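Local coordinates for DNA processing protein DprA (Streptococcus pneumoniae, PDB 3UQZ), which binds single-stranded DNA cooperatively, protects it from nucleases and helps load RecA onto it during natural transformation, at residues A[176-179]-A[180-184]. Residues are numbered along the deposited sequence; the frame is centred on the assembly and turned at random.
Sequences ANKR and LQDYI. With SO4 (sulfate ion), chain E.
K178 and D182, one helical turn apart, form a salt bridge, and its direct bond is long and weak: K178 NZ lies 3.4 Å from D182 OD2. Water 1 reinforces it. This water accepts from K178 NZ at 2.9 Å and donates to D182 OD1. The lysine chain passes across D182 OD2, with CG 3.5 Å from it, and its last bend (chi4 72°) turns NZ to that oxygen. R179 joins the same aspartate indirectly. Water 2 accepts from R179 NH1 and donates to D182 OD2 at 2.7 Å. Each carboxylate oxygen therefore receives a water proton. The guanidinium also grips a sulfate, probably from the crystallisation liquor. R179 NH2 donates to sulfate O4 at 2.7 Å, and NH1 donates to sulfate O1, which lies at the edge of the guanidinium, in its plane.

These residues form the start of helix 178-187, the helix of the beta-alpha-beta unit between strands 161-164 and 189-192 in the Rossmann-like domain. N177 sits at the N-cap, yet its amide does not cap the helix: ND2 donates to L142 O and T148 OG1. The carbonyls are used in regular i to i+4 order. N177 O accepts from Q181 N at 2.9 Å, K178 O from D182 N, and R179 O from Y183 N. Q181 is buried, and its NE2 donates to V171 O.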
loop_
_atom_site.group_PDB
_atom_site.type_symbol
_atom_site.label_atom_id
_atom_site.label_comp_id
_atom_site.label_asym_id
_atom_site.label_seq_id
_atom_site.Cartn_x
_atom_site.Cartn_y
_atom_site.Cartn_z
ATOM N N ALA A 176 -6.358 1.335 33.239
ATOM C CA ALA A 176 -6.293 2.768 32.916
ATOM C C ALA A 176 -7.500 3.278 32.132
ATOM O O ALA A 176 -7.784 4.480 32.167
ATOM C CB ALA A 176 -5.014 3.076 32.159
ATOM N N ASN A 177 -8.214 2.369 31.437
ATOM C CA ASN A 177 -9.379 2.720 30.624
ATOM C C ASN A 177 -10.715 2.658 31.354
ATOM O O ASN A 177 -11.748 2.779 30.695
ATOM C CB ASN A 177 -9.414 1.872 29.357
ATOM C CG ASN A 177 -8.507 2.362 28.263
ATOM O OD1 ASN A 177 -7.868 3.426 28.357
ATOM N ND2 ASN A 177 -8.476 1.607 27.173
ATOM N N LYS A 178 -10.709 2.503 32.703
ATOM C CA LYS A 178 -11.943 2.417 33.490
ATOM C C LYS A 178 -12.938 3.526 33.168
ATOM O O LYS A 178 -14.067 3.217 32.796
ATOM C CB LYS A 178 -11.673 2.332 34.994
ATOM C CG LYS A 178 -12.951 2.156 35.811
ATOM C CD LYS A 178 -12.729 2.301 37.299
ATOM C CE LYS A 178 -13.979 2.717 38.032
ATOM N NZ LYS A 178 -14.980 1.633 38.108
ATOM N N ARG A 179 -12.508 4.799 33.262
ATOM C CA ARG A 179 -13.348 5.975 33.001
ATOM C C ARG A 179 -13.965 5.974 31.620
ATOM O O ARG A 179 -15.143 6.328 31.489
ATOM C CB ARG A 179 -12.596 7.302 33.271
ATOM C CG ARG A 179 -12.219 7.532 34.737
ATOM C CD ARG A 179 -13.309 8.217 35.505
ATOM N NE ARG A 179 -12.892 8.499 36.877
ATOM C CZ ARG A 179 -13.180 7.730 37.922
ATOM N NH1 ARG A 179 -13.884 6.617 37.768
ATOM N NH2 ARG A 179 -12.768 8.077 39.132
ATOM N N LEU A 180 -13.185 5.564 30.596
ATOM C CA LEU A 180 -13.638 5.460 29.203
ATOM C C LEU A 180 -14.666 4.330 29.047
ATOM O O LEU A 180 -15.666 4.536 28.365
ATOM C CB LEU A 180 -12.442 5.282 28.246
ATOM C CG LEU A 180 -12.710 5.319 26.733
ATOM C CD1 LEU A 180 -13.233 6.673 26.295
ATOM C CD2 LEU A 180 -11.460 4.988 25.968
ATOM N N GLN A 181 -14.452 3.170 29.710
ATOM C CA GLN A 181 -15.389 2.039 29.668
ATOM C C GLN A 181 -16.708 2.428 30.347
ATOM O O GLN A 181 -17.785 2.132 29.815
ATOM C CB GLN A 181 -14.786 0.773 30.322
ATOM C CG GLN A 181 -15.632 -0.480 30.080
ATOM C CD GLN A 181 -15.047 -1.738 30.653
ATOM O OE1 GLN A 181 -13.888 -2.076 30.419
ATOM N NE2 GLN A 181 -15.861 -2.476 31.390
ATOM N N ASP A 182 -16.609 3.095 31.514
ATOM C CA ASP A 182 -17.758 3.568 32.284
ATOM C C ASP A 182 -18.582 4.558 31.476
ATOM O O ASP A 182 -19.809 4.432 31.457
ATOM C CB ASP A 182 -17.312 4.202 33.610
ATOM C CG ASP A 182 -17.071 3.223 34.741
ATOM O OD1 ASP A 182 -17.827 2.227 34.841
ATOM O OD2 ASP A 182 -16.189 3.494 35.578
ATOM N N TYR A 183 -17.911 5.508 30.785
ATOM C CA TYR A 183 -18.572 6.517 29.962
ATOM C C TYR A 183 -19.245 5.907 28.744
ATOM O O TYR A 183 -20.384 6.272 28.447
ATOM C CB TYR A 183 -17.612 7.664 29.564
ATOM C CG TYR A 183 -18.255 8.644 28.612
ATOM C CD1 TYR A 183 -19.269 9.497 29.042
ATOM C CD2 TYR A 183 -17.939 8.640 27.254
ATOM C CE1 TYR A 183 -19.919 10.352 28.152
ATOM C CE2 TYR A 183 -18.578 9.495 26.356
ATOM C CZ TYR A 183 -19.555 10.365 26.814
ATOM O OH TYR A 183 -20.211 11.197 25.941
ATOM N N ILE A 184 -18.534 5.002 28.027
ATOM C CA ILE A 184 -19.074 4.308 26.860
ATOM C C ILE A 184 -20.308 3.510 27.298
ATOM O O ILE A 184 -21.305 3.517 26.590
ATOM C CB ILE A 184 -18.000 3.492 26.078
ATOM C CG1 ILE A 184 -16.996 4.429 25.379
ATOM C CG2 ILE A 184 -18.632 2.509 25.055
ATOM C CD1 ILE A 184 -15.703 3.731 24.955
HETATM S S SO4 E . -14.813 5.642 41.459
HETATM O O1 SO4 E . -15.214 5.067 40.159
HETATM O O2 SO4 E . -15.992 6.088 42.189
HETATM O O3 SO4 E . -14.130 4.624 42.251
HETATM O O4 SO4 E . -13.880 6.760 41.249
HETATM O O HOH W 1 -17.841 1.988 37.943
HETATM O O HOH W 2 -15.986 6.157 35.933
#